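Local coordinates for protein ornithine aminotransferase (Plasmodium falciparum, PDB 3LG0) that probably catalyses the pyridoxal-phosphate-dependent transamination between ornithine and 2-oxoglutarate, giving glutamate semialdehyde and glutamate, as a homodimer, at residues K33-Y41 against N59-I67; L348-N356 against D380-I391. One frame throughout, in Å; residues are numbered along the deposited sequence.

Contact 1 of 2, residues K33-Y41 against N59-I67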
loop_
_atom_site.group_PDB
_atom_site.type_symbol
_atom_site.label_atom_id
_atom_site.label_comp_id
_atom_site.label_asym_id
_atom_site.label_seq_id
_atom_site.Cartn_x
_atom_site.Cartn_y
_atom_site.Cartn_z
ATOM N N LYS A 33 19.979 8.351 -8.264
ATOM C CA LYS A 33 19.696 7.596 -9.472
ATOM C C LYS A 33 20.188 6.189 -9.293
ATOM O O LYS A 33 19.811 5.298 -10.051
ATOM C CB LYS A 33 20.370 8.215 -10.691
ATOM C CG LYS A 33 21.898 8.108 -10.692
ATOM C CD LYS A 33 22.483 8.831 -11.906
ATOM C CE LYS A 33 23.980 8.594 -12.056
ATOM N NZ LYS A 33 24.541 9.374 -13.196
ATOM N N ARG A 34 21.039 5.986 -8.293
ATOM C CA ARG A 34 21.565 4.653 -8.018
ATOM C C ARG A 34 21.857 4.400 -6.543
ATOM O O ARG A 34 22.299 5.284 -5.812
ATOM C CB ARG A 34 22.813 4.364 -8.850
ATOM C CG ARG A 34 23.432 3.001 -8.549
ATOM C CD ARG A 34 24.627 2.715 -9.435
ATOM N NE ARG A 34 24.234 2.647 -10.836
ATOM C CZ ARG A 34 23.843 1.537 -11.452
ATOM N NH1 ARG A 34 23.800 0.385 -10.794
ATOM N NH2 ARG A 34 23.504 1.582 -12.736
ATOM N N GLY A 35 21.595 3.174 -6.104
ATOM C CA GLY A 35 21.992 2.772 -4.774
ATOM C C GLY A 35 22.601 1.394 -4.830
ATOM O O GLY A 35 22.236 0.588 -5.684
ATOM N N LYS A 36 23.535 1.125 -3.926
ATOM C CA LYS A 36 24.150 -0.196 -3.834
ATOM C C LYS A 36 24.775 -0.352 -2.458
ATOM O O LYS A 36 25.620 0.451 -2.047
ATOM C CB LYS A 36 25.174 -0.402 -4.958
ATOM C CG LYS A 36 25.995 -1.679 -4.837
ATOM C CD LYS A 36 25.119 -2.920 -4.682
ATOM C CE LYS A 36 25.976 -4.158 -4.438
ATOM N NZ LYS A 36 25.228 -5.284 -3.812
ATOM N N GLY A 37 24.328 -1.376 -1.736
ATOM C CA GLY A 37 24.746 -1.572 -0.358
ATOM C C GLY A 37 24.504 -0.316 0.456
ATOM O O GLY A 37 23.367 0.168 0.562
ATOM N N VAL A 38 25.569 0.241 1.009
ATOM C CA VAL A 38 25.417 1.330 1.959
ATOM C C VAL A 38 25.469 2.694 1.263
ATOM O O VAL A 38 25.300 3.752 1.886
ATOM C CB VAL A 38 26.470 1.198 3.079
ATOM C CG1 VAL A 38 27.837 1.628 2.566
ATOM C CG2 VAL A 38 26.060 2.006 4.296
ATOM N N PHE A 39 25.673 2.668 -0.045
ATOM C CA PHE A 39 25.869 3.896 -0.807
ATOM C C PHE A 39 24.761 4.230 -1.803
ATOM O O PHE A 39 24.148 3.344 -2.387
ATOM C CB PHE A 39 27.183 3.829 -1.587
ATOM C CG PHE A 39 28.402 3.856 -0.726
ATOM C CD1 PHE A 39 28.653 4.934 0.103
ATOM C CD2 PHE A 39 29.308 2.810 -0.758
ATOM C CE1 PHE A 39 29.781 4.962 0.896
ATOM C CE2 PHE A 39 30.439 2.832 0.033
ATOM C CZ PHE A 39 30.673 3.910 0.864
ATOM N N VAL A 40 24.547 5.529 -2.000
ATOM C CA VAL A 40 23.700 6.028 -3.074
ATOM C C VAL A 40 24.499 7.036 -3.905
ATOM O O VAL A 40 25.518 7.560 -3.443
ATOM C CB VAL A 40 22.422 6.689 -2.526
ATOM C CG1 VAL A 40 21.507 5.627 -1.935
ATOM C CG2 VAL A 40 22.771 7.732 -1.494
ATOM N N TYR A 41 24.037 7.297 -5.123
ATOM C CA TYR A 41 24.742 8.163 -6.068
ATOM C C TYR A 41 23.766 9.111 -6.748
ATOM O O TYR A 41 22.695 8.686 -7.200
ATOM C CB TYR A 41 25.455 7.324 -7.138
ATOM C CG TYR A 41 26.340 6.248 -6.569
ATOM C CD1 TYR A 41 27.711 6.449 -6.431
ATOM C CD2 TYR A 41 25.803 5.040 -6.141
ATOM C CE1 TYR A 41 28.518 5.473 -5.894
ATOM C CE2 TYR A 41 26.597 4.068 -5.589
ATOM C CZ TYR A 41 27.954 4.276 -5.468
ATOM O OH TYR A 41 28.740 3.279 -4.924
ATOM N N ASN A 59 17.549 -2.444 5.047
ATOM C CA ASN A 59 18.445 -3.055 6.030
ATOM C C ASN A 59 19.472 -3.965 5.351
ATOM O O ASN A 59 20.615 -4.026 5.766
ATOM C CB ASN A 59 17.651 -3.869 7.046
ATOM C CG ASN A 59 16.968 -3.008 8.074
ATOM O OD1 ASN A 59 17.055 -1.777 8.023
ATOM N ND2 ASN A 59 16.282 -3.649 9.035
ATOM N N GLN A 60 19.044 -4.671 4.308
ATOM C CA GLN A 60 19.927 -5.566 3.568
ATOM C C GLN A 60 20.855 -4.806 2.611
ATOM O O GLN A 60 21.686 -5.412 1.941
ATOM C CB GLN A 60 19.116 -6.596 2.776
ATOM C CG GLN A 60 18.194 -7.513 3.607
ATOM C CD GLN A 60 16.808 -6.908 3.854
ATOM O OE1 GLN A 60 16.606 -5.702 3.739
ATOM N NE2 GLN A 60 15.861 -7.747 4.205
ATOM N N GLY A 61 20.707 -3.486 2.548
ATOM C CA GLY A 61 21.479 -2.666 1.622
ATOM C C GLY A 61 20.720 -2.432 0.329
ATOM O O GLY A 61 19.847 -3.212 -0.044
ATOM N N HIS A 62 21.040 -1.356 -0.366
ATOM C CA HIS A 62 20.358 -1.067 -1.624
ATOM C C HIS A 62 20.631 -2.112 -2.710
ATOM O O HIS A 62 21.743 -2.630 -2.842
ATOM C CB HIS A 62 20.757 0.309 -2.163
ATOM C CG HIS A 62 20.052 1.450 -1.510
ATOM N ND1 HIS A 62 20.621 2.195 -0.500
ATOM C CD2 HIS A 62 18.834 1.998 -1.740
ATOM C CE1 HIS A 62 19.781 3.146 -0.130
ATOM N NE2 HIS A 62 18.692 3.050 -0.869
ATOM N N CYS A 63 19.598 -2.393 -3.492
ATOM C CA CYS A 63 19.692 -3.252 -4.671
ATOM C C CYS A 63 20.409 -4.582 -4.433
ATOM O O CYS A 63 21.285 -4.964 -5.197
ATOM C CB CYS A 63 20.354 -2.507 -5.828
ATOM S SG CYS A 63 19.396 -1.077 -6.458
ATOM N N HIS A 64 20.018 -5.293 -3.384
ATOM C CA HIS A 64 20.622 -6.568 -3.098
ATOM C C HIS A 64 20.308 -7.568 -4.198
ATOM O O HIS A 64 19.141 -7.828 -4.492
ATOM C CB HIS A 64 20.160 -7.101 -1.756
ATOM C CG HIS A 64 21.029 -8.190 -1.226
ATOM N ND1 HIS A 64 21.142 -9.412 -1.851
ATOM C CD2 HIS A 64 21.853 -8.235 -0.154
ATOM C CE1 HIS A 64 21.988 -10.170 -1.174
ATOM N NE2 HIS A 64 22.431 -9.479 -0.140
ATOM N N PRO A 65 21.358 -8.153 -4.800
ATOM C CA PRO A 65 21.186 -9.011 -5.982
ATOM C C PRO A 65 20.387 -10.290 -5.711
ATOM O O PRO A 65 19.701 -10.750 -6.614
ATOM C CB PRO A 65 22.632 -9.354 -6.388
ATOM C CG PRO A 65 23.498 -8.357 -5.678
ATOM C CD PRO A 65 22.772 -8.026 -4.409
ATOM N N ASP A 66 20.480 -10.858 -4.513
ATOM C CA ASP A 66 19.705 -12.056 -4.194
ATOM C C ASP A 66 18.209 -11.733 -4.195
ATOM O O ASP A 66 17.406 -12.455 -4.786
ATOM C CB ASP A 66 20.116 -12.648 -2.841
ATOM C CG ASP A 66 21.455 -13.350 -2.895
ATOM O OD1 ASP A 66 22.077 -13.366 -3.977
ATOM O OD2 ASP A 66 21.893 -13.876 -1.854
ATOM N N ILE A 67 17.836 -10.633 -3.548
ATOM C CA ILE A 67 16.439 -10.221 -3.532
ATOM C C ILE A 67 15.947 -9.945 -4.960
ATOM O O ILE A 67 14.884 -10.428 -5.370
ATOM C CB ILE A 67 16.230 -9.014 -2.618
ATOM C CG1 ILE A 67 16.757 -9.343 -1.215
ATOM C CG2 ILE A 67 14.766 -8.644 -2.547
ATOM C CD1 ILE A 67 16.770 -8.168 -0.275
#
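The type II' turn from Lys-36 to Phe-39, which closes a beta hairpin, receives the loop of Gly-61 and His-62 through a single antiparallel bridge. Gly-37 and His-62 form its hydrogen-bonded pair. His-62 N donates to Gly-37 O at 2.9 Å, nearly straight (169°), in the carbonyl plane and on a lone pair; the return bond, Gly-37 N to His-62 O, measures 3.1 Å. Gly-37 sits at positive phi, a conformation that favours glycine.

Of the residues in the two segments, His-62 buries the most surface against the other segment. Its CB lies 3.4 Å from Lys-36 N, against the strand backbone. With chi1 at -80°, CG stands opposite the carbonyl carbon and the imidazole extends along the hairpin to Val-40. Val-40 CG1 makes a CH-pi contact over one ring face, 3.9 Å from the centroid and 28° off the normal, while Gly-37 O lies near the ring plane at the edge. Lys-36 points its CB away from the loop, but the bend at its second side-chain torsion swings the chain back until NZ is 3.7 Å from Pro-65 CD.

Just before Pro-65, His-64 is the N-cap of helix 65-77, its ND1 accepting from Asp-66 N at 3.1 Å, in the ring plane. Strand 47-50 flanks the hairpin through Val-40 and Tyr-48, and Leu-78 of the second subunit packs on His-62, placing the contact at the dimer interface.

Contact 2 of 2, residues L348-N356 against D380-I391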
loop_
_atom_site.group_PDB
_atom_site.type_symbol
_atom_site.label_atom_id
_atom_site.label_comp_id
_atom_site.label_asym_id
_atom_site.label_seq_id
_atom_site.Cartn_x
_atom_site.Cartn_y
_atom_site.Cartn_z
ATOM N N LEU A 348 21.910 -0.515 15.389
ATOM C CA LEU A 348 22.114 0.503 14.363
ATOM C C LEU A 348 20.862 1.355 14.162
ATOM O O LEU A 348 20.607 1.891 13.084
ATOM C CB LEU A 348 22.597 -0.121 13.062
ATOM C CG LEU A 348 24.037 -0.616 13.140
ATOM C CD1 LEU A 348 24.440 -1.336 11.865
ATOM C CD2 LEU A 348 24.944 0.560 13.400
ATOM N N LEU A 349 20.076 1.470 15.220
ATOM C CA LEU A 349 18.986 2.427 15.263
ATOM C C LEU A 349 19.445 3.592 16.133
ATOM O O LEU A 349 19.321 3.556 17.349
ATOM C CB LEU A 349 17.714 1.780 15.831
ATOM C CG LEU A 349 16.507 2.699 16.055
ATOM C CD1 LEU A 349 16.209 3.518 14.809
ATOM C CD2 LEU A 349 15.281 1.912 16.474
ATOM N N CYS A 350 20.001 4.619 15.505
ATOM C CA CYS A 350 20.638 5.699 16.245
ATOM C C CYS A 350 20.078 7.050 15.865
ATOM O O CYS A 350 19.403 7.186 14.851
ATOM C CB CYS A 350 22.141 5.687 15.997
ATOM S SG CYS A 350 22.851 4.033 16.132
ATOM N N ALA A 351 20.366 8.048 16.695
ATOM C CA ALA A 351 19.928 9.410 16.446
ATOM C C ALA A 351 20.779 10.383 17.258
ATOM O O ALA A 351 21.392 10.008 18.252
ATOM C CB ALA A 351 18.457 9.561 16.790
ATOM N N ILE A 352 20.847 11.627 16.808
ATOM C CA ILE A 352 21.436 12.671 17.621
ATOM C C ILE A 352 20.356 13.701 17.805
ATOM O O ILE A 352 19.790 14.174 16.830
ATOM C CB ILE A 352 22.664 13.330 16.955
ATOM C CG1 ILE A 352 23.773 12.307 16.719
ATOM C CG2 ILE A 352 23.192 14.454 17.829
ATOM C CD1 ILE A 352 24.986 12.888 16.007
ATOM N N GLU A 353 20.042 14.035 19.048
ATOM C CA GLU A 353 19.131 15.142 19.303
ATOM C C GLU A 353 19.946 16.417 19.512
ATOM O O GLU A 353 20.931 16.387 20.215
ATOM C CB GLU A 353 18.261 14.873 20.524
ATOM C CG GLU A 353 17.460 16.085 20.942
ATOM C CD GLU A 353 16.406 15.783 21.985
ATOM O OE1 GLU A 353 16.217 14.596 22.334
ATOM O OE2 GLU A 353 15.748 16.741 22.448
ATOM N N PHE A 354 19.536 17.516 18.877
ATOM C CA PHE A 354 20.237 18.799 18.963
ATOM C C PHE A 354 19.439 19.801 19.787
ATOM O O PHE A 354 18.222 19.681 19.901
ATOM C CB PHE A 354 20.483 19.374 17.556
ATOM C CG PHE A 354 21.466 18.585 16.753
ATOM C CD1 PHE A 354 22.829 18.842 16.855
ATOM C CD2 PHE A 354 21.032 17.559 15.927
ATOM C CE1 PHE A 354 23.736 18.095 16.134
ATOM C CE2 PHE A 354 21.929 16.805 15.209
ATOM C CZ PHE A 354 23.288 17.075 15.302
ATOM N N LYS A 355 20.129 20.786 20.354
ATOM C CA LYS A 355 19.465 21.910 21.016
ATOM C C LYS A 355 18.896 22.832 19.934
ATOM O O LYS A 355 19.613 23.681 19.383
ATOM C CB LYS A 355 20.441 22.709 21.916
ATOM C CG LYS A 355 21.516 21.902 22.642
ATOM C CD LYS A 355 21.085 21.467 24.017
ATOM C CE LYS A 355 21.721 22.311 25.100
ATOM N NZ LYS A 355 23.174 22.004 25.262
ATOM N N ASN A 356 17.609 22.679 19.627
ATOM C CA ASN A 356 17.021 23.425 18.511
ATOM C C ASN A 356 16.976 24.945 18.724
ATOM O O ASN A 356 16.623 25.693 17.813
ATOM C CB ASN A 356 15.627 22.889 18.161
ATOM C CG ASN A 356 14.671 22.968 19.326
ATOM O OD1 ASN A 356 15.056 22.750 20.474
ATOM N ND2 ASN A 356 13.414 23.280 19.040
ATOM N N ASP A 380 11.774 19.007 15.205
ATOM C CA ASP A 380 12.680 20.133 15.076
ATOM C C ASP A 380 14.079 19.844 15.635
ATOM O O ASP A 380 14.965 20.689 15.561
ATOM C CB ASP A 380 12.080 21.338 15.803
ATOM C CG ASP A 380 10.560 21.367 15.732
ATOM O OD1 ASP A 380 10.010 21.010 14.669
ATOM O OD2 ASP A 380 9.919 21.751 16.736
ATOM N N LYS A 381 14.279 18.656 16.194
ATOM C CA LYS A 381 15.412 18.445 17.082
ATOM C C LYS A 381 16.337 17.296 16.707
ATOM O O LYS A 381 17.535 17.385 16.918
ATOM C CB LYS A 381 14.907 18.205 18.509
ATOM C CG LYS A 381 13.754 19.088 18.940
ATOM C CD LYS A 381 13.144 18.586 20.238
ATOM C CE LYS A 381 11.799 19.240 20.506
ATOM N NZ LYS A 381 10.994 18.459 21.490
ATOM N N THR A 382 15.777 16.212 16.177
ATOM C CA THR A 382 16.504 14.954 16.080
ATOM C C THR A 382 16.864 14.552 14.653
ATOM O O THR A 382 16.062 14.687 13.743
ATOM C CB THR A 382 15.735 13.802 16.790
ATOM O OG1 THR A 382 15.562 14.123 18.176
ATOM C CG2 THR A 382 16.521 12.518 16.716
ATOM N N VAL A 383 18.094 14.078 14.473
ATOM C CA VAL A 383 18.570 13.583 13.187
ATOM C C VAL A 383 18.701 12.067 13.288
ATOM O O VAL A 383 19.255 11.541 14.249
ATOM C CB VAL A 383 19.922 14.220 12.802
ATOM C CG1 VAL A 383 20.550 13.503 11.619
ATOM C CG2 VAL A 383 19.748 15.699 12.491
ATOM N N ARG A 384 18.168 11.373 12.289
ATOM C CA ARG A 384 18.157 9.916 12.234
ATOM C C ARG A 384 19.517 9.381 11.753
ATOM O O ARG A 384 20.108 9.886 10.797
ATOM C CB ARG A 384 17.025 9.481 11.292
ATOM C CG ARG A 384 16.780 7.989 11.168
ATOM C CD ARG A 384 16.360 7.371 12.486
ATOM N NE ARG A 384 15.078 7.870 12.996
ATOM C CZ ARG A 384 13.907 7.283 12.772
ATOM N NH1 ARG A 384 13.846 6.205 12.015
ATOM N NH2 ARG A 384 12.796 7.780 13.289
ATOM N N LEU A 385 20.039 8.368 12.422
ATOM C CA LEU A 385 21.276 7.759 11.974
ATOM C C LEU A 385 21.036 6.261 11.860
ATOM O O LEU A 385 21.190 5.532 12.841
ATOM C CB LEU A 385 22.421 8.061 12.949
ATOM C CG LEU A 385 22.900 9.511 12.998
ATOM C CD1 LEU A 385 23.845 9.744 14.150
ATOM C CD2 LEU A 385 23.548 9.911 11.687
ATOM N N THR A 386 20.627 5.814 10.675
ATOM C CA THR A 386 20.278 4.412 10.465
ATOM C C THR A 386 20.732 3.929 9.103
ATOM O O THR A 386 19.965 3.991 8.140
ATOM C CB THR A 386 18.753 4.151 10.594
ATOM O OG1 THR A 386 18.045 5.038 9.727
ATOM C CG2 THR A 386 18.270 4.372 12.024
ATOM N N PRO A 387 21.978 3.434 9.023
ATOM C CA PRO A 387 22.602 2.906 7.801
ATOM C C PRO A 387 22.171 1.485 7.522
ATOM O O PRO A 387 21.749 0.773 8.425
ATOM C CB PRO A 387 24.087 2.882 8.156
ATOM C CG PRO A 387 24.093 2.631 9.641
ATOM C CD PRO A 387 22.894 3.394 10.175
ATOM N N PRO A 388 22.278 1.056 6.268
ATOM C CA PRO A 388 21.994 -0.355 6.027
ATOM C C PRO A 388 22.913 -1.207 6.905
ATOM O O PRO A 388 24.033 -0.779 7.234
ATOM C CB PRO A 388 22.343 -0.532 4.545
ATOM C CG PRO A 388 22.257 0.836 3.966
ATOM C CD PRO A 388 22.704 1.764 5.050
ATOM N N LEU A 389 22.449 -2.399 7.261
ATOM C CA LEU A 389 23.129 -3.220 8.248
ATOM C C LEU A 389 24.346 -3.975 7.700
ATOM O O LEU A 389 25.082 -4.599 8.456
ATOM C CB LEU A 389 22.145 -4.181 8.925
ATOM C CG LEU A 389 20.803 -3.584 9.392
ATOM C CD1 LEU A 389 19.930 -4.645 10.032
ATOM C CD2 LEU A 389 21.022 -2.440 10.350
ATOM N N CYS A 390 24.573 -3.922 6.396
ATOM C CA CYS A 390 25.768 -4.537 5.835
ATOM C C CYS A 390 27.003 -3.618 5.910
ATOM O O CYS A 390 28.044 -3.903 5.302
ATOM C CB CYS A 390 25.509 -4.961 4.396
ATOM S SG CYS A 390 24.921 -3.600 3.378
ATOM N N ILE A 391 26.892 -2.527 6.665
ATOM C CA ILE A 391 27.983 -1.569 6.808
ATOM C C ILE A 391 29.150 -2.164 7.600
ATOM O O ILE A 391 28.940 -2.906 8.561
ATOM C CB ILE A 391 27.491 -0.273 7.484
ATOM C CG1 ILE A 391 28.507 0.859 7.300
ATOM C CG2 ILE A 391 27.139 -0.513 8.959
ATOM C CD1 ILE A 391 27.929 2.255 7.553
#
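Phe-354 and Val-383 meet at one end of an antiparallel strand pair, and the phenylalanine side chain traces the contact outward. Its CB lies 3.6 Å from Lys-381 O, the carbonyl that accepts from Phe-354 N. A chi1 of -68° sets CG opposite the carbonyl carbon and leaves that oxygen in the ring plane, at the edge, with CD2 also 3.6 Å from Lys-381 O. Farther out, CE2 reaches Val-383 CG2 at 3.7 Å, while Ile-352 CG2 covers one ring face, offset toward the rim.

On the face of the sheet that carries Val-383, Ile-352 CG1 touches Leu-385 CD1 at 3.6 Å. The other face carries Ala-351 CB against Thr-382 CG2 (3.5 Å) and Glu-353, whose OE1 forms a salt bridge with Arg-344. Past the strand ends, Leu-348 CD1 packs on Leu-389 CD2 at 3.9 Å.

Five backbone bonds fix the register; Val-383 N to Ile-352 O is the straightest at 174°. The N-to-C directions of the two strand segments make 155°, close to antiparallel, and their axes approach to 4.5 Å. Helix 361-370 packs on Phe-354 and Val-383, helix 315-333 on Cys-350 and Leu-385: helices against one face of a mixed sheet, an alpha/beta arrangement as in the C-terminal part of fold-type I, class-III aminotransferases.

In the fold
From the N terminus, the chain first forms the hairpin of strands 31-36 and 39-42, adds strand 47-50, and returns at 59-67, where contact 1 closes a short loop before helix 65-77. Contact 2 opens nearly three hundred residues later and closes around helix 361-370 and strand 373-378, so the two are in series, neither nested nor crossed. Both reach one seven-stranded mixed sheet: contact 1 meets it at the hairpin that is outermost within this chain, whereas contact 2 pairs strands 349-354 and 382-385 toward the opposite edge. Their centres lie 19 Å apart, yet they touch: Asn-59 O and Leu-389 N, 2.9 Å apart, probably hydrogen-bond, and Pro-388 packs against Val-38 and Gly-61.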